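Long-range contacts in probable glucarate dehydratase (Mycobacterium smegmatis str. MC2 155, PDB 3VDG), which probably dehydrates glucarate as a metal-dependent enzyme of the enolase superfamily: residues N26-T31 / S96-N101; N345-I350 / T371-R376. One frame throughout, in Å; residues are numbered along the deposited sequence.

Overall arrangement
Both contacts involve strand 30-41, one of the two outer strands of the three-stranded antiparallel sheet, which as in other enolase-superfamily proteins probably belongs to the capping domain. Interaction 1 lies at its start, where 26-31 meets the turn before helix 100-111; in interaction 2, Leu348 packs on Val38 and Phe40 further along it. Their centres are about 30 Å apart and their nearest atoms about 15 Å; interaction 1 closes along the chain before interaction 2 opens. Interaction 1 is peripheral, its centre about 27 Å from the chain centre, beside the second subunit. Interaction 2, its centre about 8 Å from the chain centre, joins two barrel-domain elements, the loop into helix 349-360 and the 371-376 loop, where barrel and cap meet.

Interaction 1 (N26-T31 / S96-N101); sequences NRIRIT and SVFSTN
The ring of Phe98 receives Ile28 CG2 at its edge, in the ring plane, 4.0 Å from CE2, while Arg153 of the second subunit makes a cation-pi contact with this ring. Arg29 CB lies 3.5 Å above one face of the Arg27 guanidinium, toward the rim; Ser96 N approaches that group obliquely. Thr31 CG2 sits toward the rim on one face of the Arg29 guanidinium, whose NH1 donates to Ile30 O from above the carbonyl plane. A single beta bridge, Arg29 with Ser96 (CA atoms 4.0 Å apart), joins the approach to strand 30-41 to the type I turn before helix 100-111, probably in the capping domain of an enolase-superfamily fold. Val97 N donates to Ile28 O in the carbonyl plane (N-H...O angle 159°), and Ser96 CA makes a CA-H...O contact with the same oxygen. The two Val97 methyls reach the residues flanking Arg29: CG1 meets Ile30 CG1 at 4.0 Å, CG2 meets Ile28 CG2. Val146 of helix 131-151 packs on both Ile28 and Val97. In the conformer described, Ser96 OG (chi1 172°) accepts from Phe98 N, an ST turn, and lies 2.9 Å from a water; that water's oxygen accepts from Ile28 N at 2.8 Å.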
loop_
_atom_site.group_PDB
_atom_site.type_symbol
_atom_site.label_atom_id
_atom_site.label_comp_id
_atom_site.label_asym_id
_atom_site.label_seq_id
_atom_site.Cartn_x
_atom_site.Cartn_y
_atom_site.Cartn_z
ATOM N N ASN A 26 9.957 2.122 26.287
ATOM C CA ASN A 26 9.829 1.303 25.087
ATOM C C ASN A 26 9.893 2.180 23.829
ATOM O O ASN A 26 9.230 1.914 22.806
ATOM C CB ASN A 26 8.526 0.513 25.118
ATOM C CG ASN A 26 8.483 -0.557 24.046
ATOM O OD1 ASN A 26 9.520 -1.099 23.671
ATOM N ND2 ASN A 26 7.284 -0.849 23.530
ATOM N N ARG A 27 10.718 3.215 23.908
ATOM C CA ARG A 27 10.769 4.247 22.871
ATOM C C ARG A 27 12.159 4.346 22.250
ATOM O O ARG A 27 13.182 4.341 22.958
ATOM C CB ARG A 27 10.355 5.611 23.470
ATOM C CG ARG A 27 10.474 6.800 22.509
ATOM C CD ARG A 27 9.671 8.002 23.011
ATOM N NE ARG A 27 9.840 9.193 22.169
ATOM C CZ ARG A 27 9.131 9.428 21.064
ATOM N NH1 ARG A 27 8.192 8.567 20.669
ATOM N NH2 ARG A 27 9.347 10.531 20.359
ATOM N N ILE A 28 12.195 4.411 20.923
ATOM C CA ILE A 28 13.453 4.647 20.201
ATOM C C ILE A 28 13.219 5.742 19.171
ATOM O O ILE A 28 12.447 5.586 18.226
ATOM C CB ILE A 28 14.021 3.369 19.556
ATOM C CG1 ILE A 28 15.199 3.710 18.622
ATOM C CG2 ILE A 28 12.928 2.561 18.857
ATOM C CD1 ILE A 28 15.951 2.466 18.199
ATOM N N ARG A 29 13.861 6.873 19.384
ATOM C CA ARG A 29 13.513 8.056 18.647
ATOM C C ARG A 29 14.760 8.748 18.106
ATOM O O ARG A 29 15.889 8.496 18.553
ATOM C CB ARG A 29 12.664 8.997 19.513
ATOM C CG ARG A 29 13.342 9.465 20.800
ATOM C CD ARG A 29 14.188 10.709 20.548
ATOM N NE ARG A 29 14.694 11.295 21.792
ATOM C CZ ARG A 29 15.329 12.460 21.865
ATOM N NH1 ARG A 29 15.536 13.189 20.766
ATOM N NH2 ARG A 29 15.725 12.923 23.042
ATOM N N ILE A 30 14.542 9.615 17.138
ATOM C CA ILE A 30 15.623 10.245 16.410
ATOM C C ILE A 30 16.246 11.363 17.247
ATOM O O ILE A 30 15.519 12.183 17.819
ATOM C CB ILE A 30 15.063 10.843 15.097
ATOM C CG1 ILE A 30 14.596 9.699 14.174
ATOM C CG2 ILE A 30 16.104 11.756 14.434
ATOM C CD1 ILE A 30 13.628 10.144 13.080
ATOM N N THR A 31 17.581 11.400 17.303
ATOM C CA THR A 31 18.277 12.479 18.003
ATOM C C THR A 31 18.934 13.457 17.021
ATOM O O THR A 31 19.250 14.581 17.371
ATOM C CB THR A 31 19.334 11.931 18.976
ATOM O OG1 THR A 31 20.226 11.068 18.267
ATOM C CG2 THR A 31 18.659 11.155 20.135
ATOM N N SER A 96 9.733 8.911 16.929
ATOM C CA SER A 96 9.987 7.472 16.897
ATOM C C SER A 96 10.325 7.019 15.484
ATOM O O SER A 96 9.670 7.455 14.549
ATOM C CB SER A 96 8.735 6.718 17.329
ATOM O OG SER A 96 8.903 5.324 17.127
ATOM N N VAL A 97 11.281 6.109 15.331
ATOM C CA VAL A 97 11.636 5.616 13.996
ATOM C C VAL A 97 10.541 4.719 13.446
ATOM O O VAL A 97 10.591 4.362 12.283
ATOM C CB VAL A 97 12.977 4.828 13.976
ATOM C CG1 VAL A 97 14.151 5.742 14.330
ATOM C CG2 VAL A 97 12.932 3.626 14.916
ATOM N N PHE A 98 9.570 4.335 14.281
ATOM C CA PHE A 98 8.422 3.565 13.798
ATOM C C PHE A 98 7.287 4.476 13.316
ATOM O O PHE A 98 6.324 4.015 12.694
ATOM C CB PHE A 98 7.906 2.615 14.890
ATOM C CG PHE A 98 8.829 1.456 15.159
ATOM C CD1 PHE A 98 8.692 0.265 14.451
ATOM C CD2 PHE A 98 9.840 1.559 16.109
ATOM C CE1 PHE A 98 9.537 -0.804 14.679
ATOM C CE2 PHE A 98 10.697 0.492 16.337
ATOM C CZ PHE A 98 10.548 -0.689 15.626
ATOM N N SER A 99 7.402 5.769 13.592
ATOM C CA SER A 99 6.336 6.712 13.212
ATOM C C SER A 99 6.615 7.385 11.860
ATOM O O SER A 99 6.663 8.608 11.761
ATOM C CB SER A 99 6.129 7.777 14.292
ATOM O OG SER A 99 5.676 7.209 15.514
ATOM N N THR A 100 6.757 6.583 10.813
ATOM C CA THR A 100 7.107 7.114 9.508
ATOM C C THR A 100 5.979 7.943 8.868
ATOM O O THR A 100 6.264 8.872 8.119
ATOM C CB THR A 100 7.617 6.003 8.558
ATOM O OG1 THR A 100 6.662 4.939 8.532
ATOM C CG2 THR A 100 8.985 5.455 9.074
ATOM N N ASN A 101 4.717 7.637 9.179
ATOM C CA ASN A 101 3.600 8.464 8.677
ATOM C C ASN A 101 3.724 9.893 9.208
ATOM O O ASN A 101 3.622 10.869 8.459
ATOM C CB ASN A 101 2.240 7.909 9.105
ATOM C CG ASN A 101 1.866 6.624 8.373
ATOM O OD1 ASN A 101 2.300 6.396 7.246
ATOM N ND2 ASN A 101 1.077 5.771 9.028
HETATM O O HOH W 1 9.645 4.311 19.688
#

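Interaction 2 (N345-I350 / T371-R376); sequences NSHLGI and THWPWR. With ACT (acetate ion), chain E.
Asn345 C and Ser346 N lie over one face of the His372 imidazole, Ser346 N 3.6 Å above its centre, so the backbone of 345-346 lies along that face. At the ring edge, His372 NE2 donates to O of an acetate at 2.9 Å (angle 158°), probably a crystallisation component that His52 and Asn47 also bind, and ND1 is hydrogen-bonded to Ser344 OG; partners at both nitrogens should restrain the ring's rotation. Next comes His347, whose CG sits between its backbone N and carbonyl carbon (chi1 71°). From there NE2 reaches Thr371 OG1 at 2.8 Å, either atom being a possible donor, while ND1 donates to Leu348 O. Thr371 OG1 also accepts from Trp373 N at 3.0 Å, making an ST turn. Leu348 C meets the Trp373 indole at its edge, 3.4 Å from CZ3, and Leu348 CD2 touches Arg376 CD. Gly349 N continues along that edge. Arg376 doubles back over the indole, its NE 3.6 Å above the ring centre and bonded on a lone pair of Trp373 O (N-H...O angle 177°). Around these segments, strand 30-41 packs Phe40 against Ser346, Leu348 and Arg376, Glu74 of strand 70-75 accepts from Leu348 N, and helix 194-208 meets Pro374 and Trp375.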
loop_
_atom_site.group_PDB
_atom_site.type_symbol
_atom_site.label_atom_id
_atom_site.label_comp_id
_atom_site.label_asym_id
_atom_site.label_seq_id
_atom_site.Cartn_x
_atom_site.Cartn_y
_atom_site.Cartn_z
ATOM N N ASN A 345 19.323 5.426 -10.831
ATOM C CA ASN A 345 20.288 6.443 -11.224
ATOM C C ASN A 345 21.610 6.032 -10.607
ATOM O O ASN A 345 21.643 5.155 -9.738
ATOM C CB ASN A 345 19.881 7.801 -10.671
ATOM C CG ASN A 345 18.735 8.437 -11.447
ATOM O OD1 ASN A 345 17.672 8.688 -10.891
ATOM N ND2 ASN A 345 18.945 8.692 -12.739
ATOM N N SER A 346 22.704 6.650 -11.042
ATOM C CA SER A 346 24.001 6.354 -10.436
ATOM C C SER A 346 23.846 6.301 -8.911
ATOM O O SER A 346 23.365 7.256 -8.325
ATOM C CB SER A 346 24.993 7.454 -10.803
ATOM O OG SER A 346 25.031 7.626 -12.210
ATOM N N HIS A 347 24.271 5.203 -8.275
ATOM C CA HIS A 347 24.001 4.987 -6.847
ATOM C C HIS A 347 25.036 4.072 -6.227
ATOM O O HIS A 347 25.786 3.394 -6.924
ATOM C CB HIS A 347 22.609 4.373 -6.674
ATOM C CG HIS A 347 22.523 2.933 -7.136
ATOM N ND1 HIS A 347 22.928 1.892 -6.368
ATOM C CD2 HIS A 347 22.083 2.379 -8.343
ATOM C CE1 HIS A 347 22.751 0.737 -7.050
ATOM N NE2 HIS A 347 22.235 1.038 -8.256
ATOM N N LEU A 348 25.060 4.031 -4.906
ATOM C CA LEU A 348 26.046 3.237 -4.162
ATOM C C LEU A 348 25.344 2.134 -3.368
ATOM O O LEU A 348 24.204 1.790 -3.664
ATOM C CB LEU A 348 26.858 4.159 -3.256
ATOM C CG LEU A 348 27.669 5.193 -4.050
ATOM C CD1 LEU A 348 28.473 6.144 -3.158
ATOM C CD2 LEU A 348 28.575 4.486 -5.061
ATOM N N GLY A 349 26.013 1.581 -2.367
ATOM C CA GLY A 349 25.547 0.346 -1.725
ATOM C C GLY A 349 24.360 0.434 -0.763
ATOM O O GLY A 349 23.664 -0.565 -0.525
ATOM N N ILE A 350 24.137 1.610 -0.198
ATOM C CA ILE A 350 22.965 1.830 0.649
ATOM C C ILE A 350 21.703 1.754 -0.211
ATOM O O ILE A 350 20.755 1.001 0.092
ATOM C CB ILE A 350 23.058 3.191 1.367
ATOM C CG1 ILE A 350 24.273 3.216 2.311
ATOM C CG2 ILE A 350 21.743 3.481 2.098
ATOM C CD1 ILE A 350 24.646 4.605 2.815
ATOM N N THR A 371 20.119 -1.202 -12.757
ATOM C CA THR A 371 21.109 -0.657 -11.829
ATOM C C THR A 371 22.257 -0.073 -12.644
ATOM O O THR A 371 22.536 -0.544 -13.743
ATOM C CB THR A 371 21.669 -1.732 -10.873
ATOM O OG1 THR A 371 22.656 -1.144 -10.006
ATOM C CG2 THR A 371 22.311 -2.878 -11.671
ATOM N N HIS A 372 22.888 0.966 -12.108
ATOM C CA HIS A 372 24.090 1.559 -12.706
ATOM C C HIS A 372 25.321 0.950 -12.091
ATOM O O HIS A 372 26.436 1.392 -12.344
ATOM C CB HIS A 372 24.111 3.058 -12.440
ATOM C CG HIS A 372 23.155 3.848 -13.296
ATOM N ND1 HIS A 372 21.816 3.723 -13.197
ATOM C CD2 HIS A 372 23.389 4.791 -14.292
ATOM C CE1 HIS A 372 21.220 4.554 -14.076
ATOM N NE2 HIS A 372 22.184 5.207 -14.745
ATOM N N TRP A 373 25.142 -0.093 -11.285
ATOM C CA TRP A 373 26.286 -0.697 -10.563
ATOM C C TRP A 373 27.589 -0.920 -11.326
ATOM O O TRP A 373 28.666 -0.597 -10.818
ATOM C CB TRP A 373 25.864 -2.003 -9.904
ATOM C CG TRP A 373 26.741 -2.379 -8.738
ATOM C CD1 TRP A 373 27.642 -3.436 -8.654
ATOM C CD2 TRP A 373 26.811 -1.709 -7.431
ATOM N NE1 TRP A 373 28.256 -3.460 -7.418
ATOM C CE2 TRP A 373 27.797 -2.457 -6.637
ATOM C CE3 TRP A 373 26.168 -0.615 -6.856
ATOM C CZ2 TRP A 373 28.111 -2.106 -5.339
ATOM C CZ3 TRP A 373 26.506 -0.267 -5.540
ATOM C CH2 TRP A 373 27.453 -0.999 -4.804
ATOM N N PRO A 374 27.534 -1.538 -12.522
ATOM C CA PRO A 374 28.788 -1.826 -13.237
ATOM C C PRO A 374 29.603 -0.576 -13.562
ATOM O O PRO A 374 30.806 -0.665 -13.786
ATOM C CB PRO A 374 28.312 -2.486 -14.535
ATOM C CG PRO A 374 26.959 -3.041 -14.204
ATOM C CD PRO A 374 26.361 -2.057 -13.243
ATOM N N TRP A 375 28.953 0.583 -13.575
ATOM C CA TRP A 375 29.617 1.809 -13.979
ATOM C C TRP A 375 30.371 2.476 -12.880
ATOM O O TRP A 375 31.083 3.444 -13.131
ATOM C CB TRP A 375 28.608 2.786 -14.579
ATOM C CG TRP A 375 27.976 2.203 -15.821
ATOM C CD1 TRP A 375 26.650 1.844 -16.014
ATOM C CD2 TRP A 375 28.650 1.888 -17.091
ATOM N NE1 TRP A 375 26.459 1.333 -17.285
ATOM C CE2 TRP A 375 27.627 1.351 -17.982
ATOM C CE3 TRP A 375 29.961 1.998 -17.556
ATOM C CZ2 TRP A 375 27.921 0.940 -19.274
ATOM C CZ3 TRP A 375 30.239 1.594 -18.862
ATOM C CH2 TRP A 375 29.245 1.076 -19.699
ATOM N N ARG A 376 30.224 2.010 -11.646
ATOM C CA ARG A 376 31.026 2.607 -10.564
ATOM C C ARG A 376 32.000 1.576 -10.014
ATOM O O ARG A 376 31.895 0.389 -10.358
ATOM C CB ARG A 376 30.172 3.309 -9.482
ATOM C CG ARG A 376 28.961 2.531 -8.934
ATOM C CD ARG A 376 29.315 1.600 -7.784
ATOM N NE ARG A 376 29.716 0.280 -8.265
ATOM C CZ ARG A 376 30.563 -0.513 -7.626
ATOM N NH1 ARG A 376 31.095 -0.132 -6.470
ATOM N NH2 ARG A 376 30.875 -1.689 -8.142
HETATM C C ACT E . 21.137 8.178 -17.180
HETATM O O ACT E . 21.729 7.611 -16.224
HETATM O OXT ACT E . 21.741 8.967 -17.938
HETATM C CH3 ACT E . 19.677 7.920 -17.439
#